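Side-chain contact in Alpha/beta hydrolase (Legionella pneumophila subsp. pneumophila str. Philadelphia 1, PDB 4EZI), which is of unknown function but has an alpha/beta-hydrolase fold, consistent with a lipase-like activity such as triacylglycerol hydrolysis: residues A[221-226]-A[253-258]. Residues are numbered along the deposited sequence; the frame is centred on the assembly and turned at random. Where two conformers were deposited one is given.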
ATOM      1  N   TYR A 221      13.877  -1.721   5.382  1.00  6.50           N
ATOM      2  CA  TYR A 221      12.769  -0.807   5.574  1.00  6.83           C
ATOM      3  C   TYR A 221      13.252   0.510   6.203  1.00  6.15           C
ATOM      4  O   TYR A 221      12.825   1.601   5.823  1.00  6.84           O
ATOM      5  CB  TYR A 221      11.707  -1.412   6.485  1.00  6.82           C
ATOM      6  CG  TYR A 221      10.977  -2.647   6.017  1.00  6.92           C
ATOM      7  CD1 TYR A 221      10.633  -2.832   4.693  1.00  7.71           C
ATOM      8  CD2 TYR A 221      10.566  -3.590   6.925  1.00  7.73           C
ATOM      9  CE1 TYR A 221       9.876  -3.935   4.289  1.00  8.53           C
ATOM     10  CE2 TYR A 221       9.818  -4.696   6.542  1.00  7.93           C
ATOM     11  CZ  TYR A 221       9.492  -4.867   5.202  1.00  7.92           C
ATOM     12  OH  TYR A 221       8.740  -5.948   4.811  1.00  8.96           O
ATOM     13  N   LEU A 222      14.062   0.410   7.250  1.00  5.96           N
ATOM     14  CA  LEU A 222      14.502   1.607   7.970  1.00  6.66           C
ATOM     15  C   LEU A 222      15.436   2.448   7.130  1.00  6.54           C
ATOM     16  O   LEU A 222      15.371   3.678   7.172  1.00  6.95           O
ATOM     17  CB  LEU A 222      15.153   1.234   9.310  1.00  7.70           C
ATOM     18  CG  LEU A 222      14.161   0.668  10.329  1.00  7.77           C
ATOM     19  CD1 LEU A 222      14.924   0.072  11.506  1.00 13.21           C
ATOM     20  CD2 LEU A 222      13.154   1.697  10.808  1.00 16.29           C
ATOM     21  N   ALA A 223      16.320   1.794   6.389  1.00  6.02           N
ATOM     22  CA  ALA A 223      17.207   2.519   5.473  1.00  7.07           C
ATOM     23  C   ALA A 223      16.366   3.324   4.452  1.00  6.31           C
ATOM     24  O   ALA A 223      16.583   4.521   4.244  1.00  6.98           O
ATOM     25  CB  ALA A 223      18.112   1.529   4.762  1.00  7.93           C
ATOM     26  N   TYR A 224      15.378   2.659   3.870  1.00  6.19           N
ATOM     27  CA  TYR A 224      14.511   3.316   2.886  1.00  6.31           C
ATOM     28  C   TYR A 224      13.769   4.487   3.517  1.00  6.25           C
ATOM     29  O   TYR A 224      13.677   5.590   2.971  1.00  6.78           O
ATOM     30  CB  TYR A 224      13.537   2.270   2.336  1.00  7.15           C
ATOM     31  CG  TYR A 224      12.804   2.496   1.029  1.00  7.13           C
ATOM     32  CD1 TYR A 224      13.099   3.534   0.159  1.00  9.26           C
ATOM     33  CD2 TYR A 224      11.857   1.580   0.625  1.00  8.67           C
ATOM     34  CE1 TYR A 224      12.496   3.613  -1.084  1.00 10.46           C
ATOM     35  CE2 TYR A 224      11.249   1.656  -0.639  1.00  8.69           C
ATOM     36  CZ  TYR A 224      11.561   2.674  -1.479  1.00  8.48           C
ATOM     37  OH  TYR A 224      10.995   2.740  -2.728  1.00 10.12           O
ATOM     38  N   PHE A 225      13.212   4.254   4.706  1.00  6.08           N
ATOM     39  CA  PHE A 225      12.395   5.246   5.341  1.00  6.72           C
ATOM     40  C   PHE A 225      13.171   6.520   5.670  1.00  6.24           C
ATOM     41  O   PHE A 225      12.764   7.617   5.323  1.00  6.34           O
ATOM     42  CB  PHE A 225      11.733   4.685   6.624  1.00  6.74           C
ATOM     43  CG  PHE A 225      10.842   5.690   7.300  1.00  7.07           C
ATOM     44  CD1 PHE A 225       9.590   5.969   6.779  1.00  8.13           C
ATOM     45  CD2 PHE A 225      11.273   6.416   8.393  1.00  7.78           C
ATOM     46  CE1 PHE A 225       8.781   6.929   7.316  1.00  9.16           C
ATOM     47  CE2 PHE A 225      10.447   7.387   8.940  1.00  9.06           C
ATOM     48  CZ  PHE A 225       9.205   7.635   8.401  1.00  9.21           C
ATOM     49  N   PHE A 226      14.289   6.374   6.366  1.00  6.16           N
ATOM     50  CA  PHE A 226      15.038   7.558   6.765  1.00  6.19           C
ATOM     51  C   PHE A 226      15.771   8.208   5.606  1.00  6.09           C
ATOM     52  O   PHE A 226      15.914   9.432   5.566  1.00  6.98           O
ATOM     53  CB  PHE A 226      15.942   7.273   7.976  1.00  7.39           C
ATOM     54  CG  PHE A 226      15.159   7.069   9.243  1.00  6.97           C
ATOM     55  CD1 PHE A 226      14.518   8.139   9.843  1.00  7.73           C
ATOM     56  CD2 PHE A 226      15.037   5.832   9.793  1.00  7.93           C
ATOM     57  CE1 PHE A 226      13.764   7.966  11.006  1.00  8.65           C
ATOM     58  CE2 PHE A 226      14.295   5.646  10.959  1.00  8.69           C
ATOM     59  CZ  PHE A 226      13.653   6.706  11.553  1.00  8.82           C
ATOM     60  N   GLU A 253      22.914   4.446  -3.054  1.00 10.40           N
ATOM     61  CA  GLU A 253      23.127   3.574  -4.208  1.00 10.74           C
ATOM     62  C   GLU A 253      22.093   2.436  -4.250  1.00 10.06           C
ATOM     63  O   GLU A 253      21.442   2.176  -5.274  1.00 11.41           O
ATOM     64  CB  GLU A 253      24.511   2.897  -4.203  0.50 13.81           C
ATOM     65  CG  GLU A 253      25.783   3.723  -4.010  0.50 21.67           C
ATOM     66  CD  GLU A 253      26.978   2.816  -3.637  0.50 26.53           C
ATOM     67  OE1 GLU A 253      27.058   1.688  -4.175  0.50 28.59           O
ATOM     68  OE2 GLU A 253      27.832   3.201  -2.804  0.50 23.66           O
ATOM     69  N   LEU A 254      21.925   1.756  -3.128  1.00  8.35           N
ATOM     70  CA  LEU A 254      20.990   0.636  -3.055  1.00  8.85           C
ATOM     71  C   LEU A 254      19.566   1.049  -3.349  1.00  8.68           C
ATOM     72  O   LEU A 254      18.782   0.227  -3.842  1.00 10.40           O
ATOM     73  CB  LEU A 254      21.032  -0.022  -1.685  1.00  8.81           C
ATOM     74  CG  LEU A 254      22.355  -0.688  -1.305  1.00  9.18           C
ATOM     75  CD1 LEU A 254      22.308  -1.136   0.161  1.00 11.01           C
ATOM     76  CD2 LEU A 254      22.734  -1.834  -2.241  1.00 11.21           C
HETATM   77  N   MSE A 255      19.224   2.300  -3.008  1.00  8.72           N
HETATM   78  CA  MSE A 255      17.876   2.795  -3.183  1.00  8.13           C
HETATM   79  C   MSE A 255      17.641   3.530  -4.484  1.00  9.17           C
HETATM   80  O   MSE A 255      16.672   4.252  -4.593  1.00 11.52           O
HETATM   81  CB  MSE A 255      17.452   3.672  -1.981  1.00  9.58           C
HETATM   82  CG  MSE A 255      17.573   2.995  -0.630  1.00 10.35           C
HETATM   83 SE   MSE A 255      16.364   1.558  -0.421  0.75 11.67          SE
HETATM   84  CE  MSE A 255      17.302   0.589   1.024  1.00 14.59           C
ATOM     85  N   ASP A 256      18.470   3.266  -5.494  1.00  8.62           N
ATOM     86  CA  ASP A 256      18.382   3.978  -6.766  1.00  8.78           C
ATOM     87  C   ASP A 256      17.238   3.518  -7.657  1.00  8.69           C
ATOM     88  O   ASP A 256      17.008   4.133  -8.691  1.00 10.53           O
ATOM     89  CB  ASP A 256      19.728   3.925  -7.498  1.00  9.38           C
ATOM     90  CG  ASP A 256      20.107   2.533  -7.997  1.00  9.11           C
ATOM     91  OD1 ASP A 256      19.394   1.538  -7.748  1.00  9.06           O
ATOM     92  OD2 ASP A 256      21.211   2.430  -8.625  1.00 12.29           O
ATOM     93  N   GLY A 257      16.531   2.463  -7.281  1.00  8.18           N
ATOM     94  CA  GLY A 257      15.435   1.917  -8.050  1.00  7.79           C
ATOM     95  C   GLY A 257      15.812   0.784  -8.988  1.00  8.02           C
ATOM     96  O   GLY A 257      14.933   0.222  -9.643  1.00  8.07           O
ATOM     97  N   TYR A 258      17.110   0.428  -9.023  1.00  8.54           N
ATOM     98  CA  TYR A 258      17.640  -0.556  -9.970  1.00  9.16           C
ATOM     99  C   TYR A 258      18.437  -1.650  -9.282  1.00  9.25           C
ATOM    100  O   TYR A 258      19.163  -2.383  -9.925  1.00 12.40           O
ATOM    101  CB  TYR A 258      18.464   0.145 -11.065  1.00 10.00           C
ATOM    102  CG  TYR A 258      17.585   1.064 -11.854  1.00 10.08           C
ATOM    103  CD1 TYR A 258      16.723   0.558 -12.820  1.00 11.30           C
ATOM    104  CD2 TYR A 258      17.527   2.422 -11.580  1.00  9.87           C
ATOM    105  CE1 TYR A 258      15.860   1.370 -13.510  1.00 10.86           C
ATOM    106  CE2 TYR A 258      16.652   3.245 -12.281  1.00 11.61           C
ATOM    107  CZ  TYR A 258      15.832   2.712 -13.253  1.00  9.61           C
ATOM    108  OH  TYR A 258      14.967   3.522 -13.966  1.00 11.82           O
TER
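The selenium of M255 rests against the ring of Y224 in a Met-aromatic contact, an instructive case of one unbranched side chain linking the end of helix 247-254 to helix 218-233 in the helical region inserted between strands 193-197 and 310-314 of this alpha/beta-hydrolase fold. M255 is a selenomethionine and the first residue past helix 247-254 to leave helical backbone angles; Y224 lies within helix 218-233. SE stands 4.3 Å from the centroid of the Y224 ring and 31° off its normal, an oblique approach toward the CG-CD1 bond, where SE to Y224 CD1 measures 3.9 Å. Beyond M255 the chain enters an Asx turn: D256 OD1, also hydrogen-bonded to H259 ND1, accepts a 2.8 Å bond from Y258 N, whose N-H meets it from above the carboxylate plane. The Y224 ring also stacks with Y131 and meets F85, which M255 touches too, while the OH of this buried residue hydrogen-bonds to R84 O. The M255 chain reaches the helix with its CG opposite the carbonyl carbon and then bends at chi2 (-67°), while an extended chi3 carries CE onward to the methyl of A223, with 3.9 Å between M255 CE and A223 CB. One side chain thus meets two consecutive residues of the helix, with a Met-aromatic contact through selenium and a plain apolar one through the methyl, whose CE also lies 4.0 Å from Y224 N.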